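Local coordinates for protein superoxide dismutase (PDB 1MA1) that destroys superoxide, converting it to hydrogen peroxide and oxygen at a single iron ion in each subunit of a homotetramer, at residues V79-L82 and F83-N87; E114-R117 and K118-Q122; V197-R200 and F201-L205. All blocks are in the same frame, centred on the assembly; numbering follows the deposited sequence.

Contact 1 (V79-L82 and F83-N87); sequences VLHL and FFWGN. With FE (Fe (III) ion), chain G.
Phe83, Phe84 and Trp85 give their backbone N-H groups to the carbonyls of Val79, Leu80 and His81, the usual four-residue ladder of a helix; the rung from Trp85 N to His81 O is nearly straight at 174°, whereas the following one, from Gly86 N to Leu82 O, is weak. These are the last turns of helix 64-86, the second long helix of the alpha-hairpin domain of iron and manganese superoxide dismutases, and they illustrate how a helix can present a metal ligand and brace it from one turn further on. His81 NE2 binds the iron(III) ion at 2.1 Å, and water 1 lies 1.9 Å from the same metal; His33, Asp167 and His171 complete the site. The rotation of the imidazole is fixed from its other nitrogen, since ND1 is hydrogen-bonded to Gly77 O within the same helix. Trp85 runs alongside His81 and points the same way. Its CZ2 meets the imidazole at the edge, in the ring plane, 3.9 Å from His81 CD2, and the two rings are inclined at 52°. With CG anti to its own carbonyl carbon (chi1 -53°), the indole swings back along the helix, so that His81 O sits over one face near the rim. His33 meets the indole edge-to-face. Replacing the tryptophan with an alanine would probably open a gap beside His81 and His33 and leave both metal-binding rings less firmly braced. Elsewhere round the helix Val79 and Phe83 lie side by side, next to the second subunit, whose Phe160 packs on Val79 and whose His159 ring meets Phe83. Val79 CG1 touches Phe83 CE1 at 3.9 Å, while Val79 O lies in the plane of the phenyl ring at its edge, nearest to Phe83 CD1.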
loop_
_atom_site.group_PDB
_atom_site.type_symbol
_atom_site.label_atom_id
_atom_site.label_comp_id
_atom_site.label_asym_id
_atom_site.label_seq_id
_atom_site.Cartn_x
_atom_site.Cartn_y
_atom_site.Cartn_z
ATOM N N VAL A 79 11.594 2.952 -14.970
ATOM C CA VAL A 79 11.860 4.389 -14.976
ATOM C C VAL A 79 12.841 4.805 -13.882
ATOM O O VAL A 79 13.775 5.546 -14.151
ATOM C CB VAL A 79 10.561 5.217 -14.790
ATOM C CG1 VAL A 79 10.905 6.679 -14.686
ATOM C CG2 VAL A 79 9.625 5.009 -15.960
ATOM N N LEU A 80 12.635 4.331 -12.660
ATOM C CA LEU A 80 13.520 4.692 -11.549
ATOM C C LEU A 80 14.964 4.195 -11.710
ATOM O O LEU A 80 15.909 4.930 -11.381
ATOM C CB LEU A 80 12.950 4.177 -10.214
ATOM C CG LEU A 80 11.700 4.906 -9.725
ATOM C CD1 LEU A 80 11.084 4.236 -8.532
ATOM C CD2 LEU A 80 12.082 6.318 -9.387
ATOM N N HIS A 81 15.140 2.961 -12.207
ATOM C CA HIS A 81 16.497 2.460 -12.434
ATOM C C HIS A 81 17.139 3.304 -13.532
ATOM O O HIS A 81 18.321 3.628 -13.461
ATOM C CB HIS A 81 16.520 0.954 -12.797
ATOM C CG HIS A 81 16.347 0.035 -11.617
ATOM N ND1 HIS A 81 15.111 -0.271 -11.097
ATOM C CD2 HIS A 81 17.244 -0.676 -10.878
ATOM C CE1 HIS A 81 15.248 -1.134 -10.099
ATOM N NE2 HIS A 81 16.533 -1.399 -9.944
ATOM N N LEU A 82 16.354 3.706 -14.521
ATOM C CA LEU A 82 16.886 4.547 -15.585
ATOM C C LEU A 82 17.502 5.851 -15.063
ATOM O O LEU A 82 18.622 6.190 -15.432
ATOM C CB LEU A 82 15.803 4.896 -16.597
ATOM C CG LEU A 82 16.243 5.734 -17.810
ATOM C CD1 LEU A 82 17.258 4.931 -18.626
ATOM C CD2 LEU A 82 15.029 6.074 -18.691
ATOM N N PHE A 83 16.774 6.582 -14.223
ATOM C CA PHE A 83 17.299 7.815 -13.641
ATOM C C PHE A 83 18.409 7.552 -12.631
ATOM O O PHE A 83 19.288 8.390 -12.444
ATOM C CB PHE A 83 16.179 8.623 -12.958
ATOM C CG PHE A 83 15.274 9.354 -13.915
ATOM C CD1 PHE A 83 14.366 8.663 -14.716
ATOM C CD2 PHE A 83 15.334 10.737 -14.030
ATOM C CE1 PHE A 83 13.541 9.338 -15.608
ATOM C CE2 PHE A 83 14.507 11.417 -14.928
ATOM C CZ PHE A 83 13.612 10.714 -15.717
ATOM N N PHE A 84 18.351 6.394 -11.976
ATOM C CA PHE A 84 19.326 6.032 -10.949
ATOM C C PHE A 84 20.713 5.933 -11.572
ATOM O O PHE A 84 21.643 6.595 -11.126
ATOM C CB PHE A 84 18.940 4.696 -10.308
ATOM C CG PHE A 84 19.859 4.261 -9.195
ATOM C CD1 PHE A 84 20.138 5.112 -8.132
ATOM C CD2 PHE A 84 20.421 2.992 -9.193
ATOM C CE1 PHE A 84 20.967 4.697 -7.079
ATOM C CE2 PHE A 84 21.241 2.563 -8.149
ATOM C CZ PHE A 84 21.517 3.420 -7.087
ATOM N N TRP A 85 20.850 5.110 -12.609
ATOM C CA TRP A 85 22.128 4.959 -13.299
ATOM C C TRP A 85 22.614 6.330 -13.746
ATOM O O TRP A 85 23.807 6.644 -13.696
ATOM C CB TRP A 85 21.973 4.054 -14.520
ATOM C CG TRP A 85 21.354 2.727 -14.246
ATOM C CD1 TRP A 85 20.427 2.095 -15.011
ATOM C CD2 TRP A 85 21.626 1.859 -13.145
ATOM N NE1 TRP A 85 20.093 0.880 -14.457
ATOM C CE2 TRP A 85 20.815 0.710 -13.308
ATOM C CE3 TRP A 85 22.474 1.934 -12.036
ATOM C CZ2 TRP A 85 20.828 -0.345 -12.408
ATOM C CZ3 TRP A 85 22.489 0.876 -11.136
ATOM C CH2 TRP A 85 21.670 -0.246 -11.326
ATOM N N GLY A 86 21.671 7.150 -14.172
ATOM C CA GLY A 86 22.027 8.405 -14.793
ATOM C C GLY A 86 22.551 9.448 -13.818
ATOM O O GLY A 86 23.336 10.320 -14.226
ATOM N N ASN A 87 22.126 9.391 -12.552
ATOM C CA ASN A 87 22.636 10.344 -11.586
ATOM C C ASN A 87 23.678 9.728 -10.661
ATOM O O ASN A 87 23.839 10.144 -9.507
ATOM C CB ASN A 87 21.485 11.043 -10.806
ATOM C CG ASN A 87 20.593 10.086 -9.978
ATOM O OD1 ASN A 87 19.360 10.227 -9.996
ATOM N ND2 ASN A 87 21.200 9.158 -9.226
HETATM FE FE FE G . 16.986 -1.885 -7.914
HETATM O O HOH W 1 15.121 -1.782 -7.491
#

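Contact 2 (E114-R117 and K118-Q122); sequences ERFR and KEFSQ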
loop_
_atom_site.group_PDB
_atom_site.type_symbol
_atom_site.label_atom_id
_atom_site.label_comp_id
_atom_site.label_asym_id
_atom_site.label_seq_id
_atom_site.Cartn_x
_atom_site.Cartn_y
_atom_site.Cartn_z
ATOM N N GLU A 114 23.948 20.321 3.906
ATOM C CA GLU A 114 24.021 19.317 4.958
ATOM C C GLU A 114 22.629 18.849 5.347
ATOM O O GLU A 114 22.361 17.644 5.408
ATOM C CB GLU A 114 24.707 19.889 6.185
ATOM C CG GLU A 114 26.205 19.809 6.165
ATOM C CD GLU A 114 26.851 20.725 5.155
ATOM O OE1 GLU A 114 26.279 21.808 4.868
ATOM O OE2 GLU A 114 27.951 20.363 4.669
ATOM N N ARG A 115 21.751 19.809 5.618
ATOM C CA ARG A 115 20.386 19.484 6.009
ATOM C C ARG A 115 19.753 18.579 4.946
ATOM O O ARG A 115 19.221 17.506 5.259
ATOM C CB ARG A 115 19.565 20.776 6.162
ATOM C CG ARG A 115 18.124 20.579 6.624
ATOM C CD ARG A 115 18.070 20.107 8.036
ATOM N NE ARG A 115 16.704 19.871 8.468
ATOM C CZ ARG A 115 16.401 19.395 9.667
ATOM N NH1 ARG A 115 17.370 19.123 10.537
ATOM N NH2 ARG A 115 15.139 19.157 9.989
ATOM N N PHE A 116 19.823 19.016 3.691
ATOM C CA PHE A 116 19.332 18.218 2.575
ATOM C C PHE A 116 19.897 16.810 2.590
ATOM O O PHE A 116 19.152 15.833 2.575
ATOM C CB PHE A 116 19.683 18.854 1.226
ATOM C CG PHE A 116 19.486 17.926 0.070
ATOM C CD1 PHE A 116 18.208 17.515 -0.302
ATOM C CD2 PHE A 116 20.582 17.404 -0.606
ATOM C CE1 PHE A 116 18.022 16.601 -1.323
ATOM C CE2 PHE A 116 20.417 16.477 -1.643
ATOM C CZ PHE A 116 19.134 16.076 -2.002
ATOM N N ARG A 117 21.222 16.727 2.600
ATOM C CA ARG A 117 21.935 15.466 2.534
ATOM C C ARG A 117 21.402 14.558 3.624
ATOM O O ARG A 117 21.234 13.359 3.415
ATOM C CB ARG A 117 23.426 15.729 2.746
ATOM C CG ARG A 117 24.363 14.580 2.465
ATOM C CD ARG A 117 25.764 15.058 2.763
ATOM N NE ARG A 117 26.788 14.079 2.408
ATOM C CZ ARG A 117 27.055 12.964 3.091
ATOM N NH1 ARG A 117 26.373 12.670 4.204
ATOM N NH2 ARG A 117 27.993 12.124 2.640
ATOM N N LYS A 118 21.118 15.140 4.781
ATOM C CA LYS A 118 20.735 14.359 5.944
ATOM C C LYS A 118 19.296 13.878 5.817
ATOM O O LYS A 118 19.005 12.706 6.040
ATOM C CB LYS A 118 20.879 15.207 7.205
ATOM C CG LYS A 118 20.474 14.496 8.487
ATOM C CD LYS A 118 20.264 15.521 9.587
ATOM C CE LYS A 118 19.936 14.868 10.909
ATOM N NZ LYS A 118 19.664 15.904 11.926
ATOM N N GLU A 119 18.400 14.793 5.459
ATOM C CA GLU A 119 17.004 14.440 5.260
ATOM C C GLU A 119 16.860 13.385 4.163
ATOM O O GLU A 119 16.150 12.390 4.341
ATOM C CB GLU A 119 16.178 15.683 4.908
ATOM C CG GLU A 119 15.796 16.532 6.100
ATOM C CD GLU A 119 14.855 17.668 5.734
ATOM O OE1 GLU A 119 14.074 17.486 4.775
ATOM O OE2 GLU A 119 14.881 18.733 6.406
ATOM N N PHE A 120 17.545 13.595 3.037
ATOM C CA PHE A 120 17.490 12.651 1.918
ATOM C C PHE A 120 18.013 11.285 2.359
ATOM O O PHE A 120 17.504 10.246 1.938
ATOM C CB PHE A 120 18.341 13.153 0.751
ATOM C CG PHE A 120 18.055 12.459 -0.547
ATOM C CD1 PHE A 120 16.943 12.815 -1.314
ATOM C CD2 PHE A 120 18.884 11.438 -1.001
ATOM C CE1 PHE A 120 16.663 12.167 -2.506
ATOM C CE2 PHE A 120 18.614 10.774 -2.200
ATOM C CZ PHE A 120 17.502 11.137 -2.956
ATOM N N SER A 121 19.032 11.300 3.217
ATOM C CA SER A 121 19.596 10.076 3.753
ATOM C C SER A 121 18.644 9.346 4.693
ATOM O O SER A 121 18.554 8.112 4.652
ATOM C CB SER A 121 20.915 10.381 4.466
ATOM O OG SER A 121 21.931 10.742 3.534
ATOM N N GLN A 122 17.927 10.095 5.529
ATOM C CA GLN A 122 16.914 9.489 6.374
ATOM C C GLN A 122 15.796 8.891 5.540
ATOM O O GLN A 122 15.238 7.835 5.884
ATOM C CB GLN A 122 16.310 10.520 7.314
ATOM C CG GLN A 122 17.245 11.151 8.317
ATOM C CD GLN A 122 16.481 11.995 9.335
ATOM O OE1 GLN A 122 17.008 12.977 9.851
ATOM N NE2 GLN A 122 15.232 11.608 9.635
HETATM O O HOH W 2 12.971 19.512 8.412
#
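Arg115 NE reaches Glu119 OE2 at 3.0 Å, one helical turn on, in a salt bridge whose hydrogen bond is weak and bent (130°). The guanidinium and carboxylate planes stand almost perpendicular, 86° apart, so the two groups cannot form a paired, coplanar fork. Water 2 makes up for this: it lies at the guanidinium edge, in plane, accepting from Arg115 NH2 at 2.7 Å and donating to Glu119 OE2 at 2.9 Å. A bend in the arginine at CB-CG turns its chain along the helix toward the acid. Ser121 offers a second example of a side chain tied back to the preceding turn. Its OG donates to Arg117 O at 2.7 Å while its own N donates to the same oxygen at 3.0 Å, the two arriving from opposite faces of the carbonyl plane. Helix 113-125, to which all these residues belong, is an amphipathic helix of the C-terminal domain, and Phe116 and Phe120 form its inner side. Their rings lie side by side with planes at 37°; Phe116 CE1 meets Phe120 CD1 at 3.9 Å, and Phe120 CB lies over one face of the Phe116 ring, toward the rim. Both phenyls rest on Leu164 of strand 164-167, and Phe110 meets Phe116 edge-to-face. On the polar side, Arg56 of the second subunit forms a salt bridge with Glu119 OE1, and Thr60 O of that subunit accepts from Arg115 NH2. Ser121 OG is further bonded to Trp189 NE1, and that indole also makes a cation-pi contact with Arg117, whose NH2 forms a salt bridge with Glu186.

Contact 3 (V197-R200 and F201-L205); sequences VEKR and FEDIL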
loop_
_atom_site.group_PDB
_atom_site.type_symbol
_atom_site.label_atom_id
_atom_site.label_comp_id
_atom_site.label_asym_id
_atom_site.label_seq_id
_atom_site.Cartn_x
_atom_site.Cartn_y
_atom_site.Cartn_z
ATOM N N VAL A 197 21.824 15.886 -12.383
ATOM C CA VAL A 197 20.701 16.348 -11.578
ATOM C C VAL A 197 20.455 17.825 -11.846
ATOM O O VAL A 197 19.321 18.246 -12.032
ATOM C CB VAL A 197 20.953 16.160 -10.060
ATOM C CG1 VAL A 197 19.730 16.578 -9.288
ATOM C CG2 VAL A 197 21.283 14.727 -9.746
ATOM N N GLU A 198 21.528 18.604 -11.869
ATOM C CA GLU A 198 21.459 19.998 -12.280
ATOM C C GLU A 198 20.781 20.186 -13.622
ATOM O O GLU A 198 19.921 21.042 -13.761
ATOM C CB GLU A 198 22.865 20.599 -12.321
ATOM C CG GLU A 198 23.408 21.020 -10.957
ATOM C CD GLU A 198 24.914 21.213 -10.950
ATOM O OE1 GLU A 198 25.478 21.692 -11.963
ATOM O OE2 GLU A 198 25.543 20.898 -9.924
ATOM N N LYS A 199 21.158 19.382 -14.607
ATOM C CA LYS A 199 20.558 19.472 -15.922
ATOM C C LYS A 199 19.067 19.167 -15.852
ATOM O O LYS A 199 18.250 19.944 -16.338
ATOM C CB LYS A 199 21.236 18.504 -16.875
ATOM C CG LYS A 199 20.697 18.566 -18.293
ATOM C CD LYS A 199 21.396 17.539 -19.192
ATOM C CE LYS A 199 20.793 17.492 -20.592
ATOM N NZ LYS A 199 21.541 16.544 -21.489
ATOM N N ARG A 200 18.708 18.047 -15.236
ATOM C CA ARG A 200 17.302 17.700 -15.035
ATOM C C ARG A 200 16.506 18.850 -14.420
ATOM O O ARG A 200 15.372 19.119 -14.809
ATOM C CB ARG A 200 17.182 16.475 -14.122
ATOM C CG ARG A 200 17.864 15.222 -14.657
ATOM C CD ARG A 200 17.841 14.103 -13.642
ATOM N NE ARG A 200 18.407 12.881 -14.190
ATOM C CZ ARG A 200 18.565 11.762 -13.496
ATOM N NH1 ARG A 200 18.189 11.726 -12.227
ATOM N NH2 ARG A 200 19.103 10.688 -14.060
ATOM N N PHE A 201 17.103 19.525 -13.452
ATOM C CA PHE A 201 16.385 20.527 -12.689
ATOM C C PHE A 201 16.113 21.728 -13.566
ATOM O O PHE A 201 15.119 22.421 -13.385
ATOM C CB PHE A 201 17.212 20.943 -11.461
ATOM C CG PHE A 201 16.526 21.958 -10.580
ATOM C CD1 PHE A 201 15.192 21.793 -10.203
ATOM C CD2 PHE A 201 17.210 23.076 -10.119
ATOM C CE1 PHE A 201 14.552 22.747 -9.366
ATOM C CE2 PHE A 201 16.580 24.024 -9.288
ATOM C CZ PHE A 201 15.251 23.855 -8.914
ATOM N N GLU A 202 17.001 21.979 -14.519
ATOM C CA GLU A 202 16.877 23.160 -15.361
ATOM C C GLU A 202 15.751 23.012 -16.375
ATOM O O GLU A 202 15.152 24.001 -16.793
ATOM C CB GLU A 202 18.187 23.430 -16.095
ATOM C CG GLU A 202 19.406 23.425 -15.192
ATOM C CD GLU A 202 20.347 24.602 -15.431
ATOM O OE1 GLU A 202 21.541 24.482 -15.066
ATOM O OE2 GLU A 202 19.889 25.643 -15.961
ATOM N N ASP A 203 15.463 21.777 -16.773
ATOM C CA ASP A 203 14.432 21.549 -17.777
ATOM C C ASP A 203 13.032 21.557 -17.200
ATOM O O ASP A 203 12.078 21.261 -17.907
ATOM C CB ASP A 203 14.639 20.217 -18.505
ATOM C CG ASP A 203 16.027 20.077 -19.072
ATOM O OD1 ASP A 203 16.597 21.102 -19.537
ATOM O OD2 ASP A 203 16.534 18.927 -19.051
ATOM N N ILE A 204 12.898 21.895 -15.926
ATOM C CA ILE A 204 11.587 22.213 -15.391
ATOM C C ILE A 204 11.596 23.530 -14.634
ATOM O O ILE A 204 10.698 23.803 -13.844
ATOM C CB ILE A 204 11.096 21.097 -14.469
ATOM C CG1 ILE A 204 12.035 20.938 -13.278
ATOM C CG2 ILE A 204 11.019 19.805 -15.244
ATOM C CD1 ILE A 204 11.622 19.823 -12.341
ATOM N N LEU A 205 12.618 24.344 -14.890
ATOM C CA LEU A 205 12.723 25.693 -14.337
ATOM C C LEU A 205 12.625 25.699 -12.807
ATOM O O LEU A 205 13.634 25.818 -12.107
ATOM C CB LEU A 205 11.652 26.586 -14.950
#
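Arg200 and Phe201 sit where helix 194-202 begins to run out, and the arginine can be followed outward atom by atom as a case of a side chain that starts in one helix and does its work on another. Its CB adjoins the backbone N of Phe201, the next residue. CG stands anti to the carbonyl carbon (chi1 -60°), and from there the chain is fully extended through CD to NE, carrying the head group clear of 201-205. NE forms a salt bridge with Glu196 OE2, one turn earlier in the same helix. NH2 then donates to Phe83 O, and NH1 donates to Asn87 OD1 and Leu163 O, so one charged group satisfies several acceptors at the end of helix 64-86 and beside strand 164-167. The backbone beneath this arm loses its regularity step by step. Phe201 N donates to Val197 O at 2.9 Å, still a normal helical bond. After it come weak and shared ones: Glu202 N to Lys199 O at 3.0 Å, then Asp203 N divided between Lys199 O at 3.4 Å and Arg200 O at 3.3 Å. Phe201 turns its ring onto helix 100-110. Its CB touches Val197 O at 3.5 Å, and its ring meets Tyr105 edge-to-face and packs on Leu102 of that helix, while Leu205 O lies over one face, 4.1 Å above the ring plane and off toward the rim. At the solvent side Lys199 CG passes 4.2 Å from Asp203 OD2, although the amine stays well away from the carboxylate. Three-residue bonds mixing with four-residue ones, followed by Asp203 leaving helical geometry, are characteristic of a fraying helix C terminus, here that of the last helix of the superoxide dismutase C-terminal domain.

How the contacts relate
From the N terminus, contact 1 lies at the end of helix 64-86 in the alpha-hairpin domain; contact 2 follows on helix 113-125, and contact 3 runs off the end of helix 194-202 to the C terminus. Each joins consecutive residues on, or just past the end of, one helix, so none closes a long loop, and they stand in series without nesting or crossing. The long-range tie is between contacts 1 and 3: besides the arginine bonds, Asn87 CB packs against Val197 CG2 at 3.8 Å, fastening the last helix to the end of the hairpin. Contact 2 stands apart, its nearest atoms about 7 Å from either, but, like contact 1, borders the second subunit.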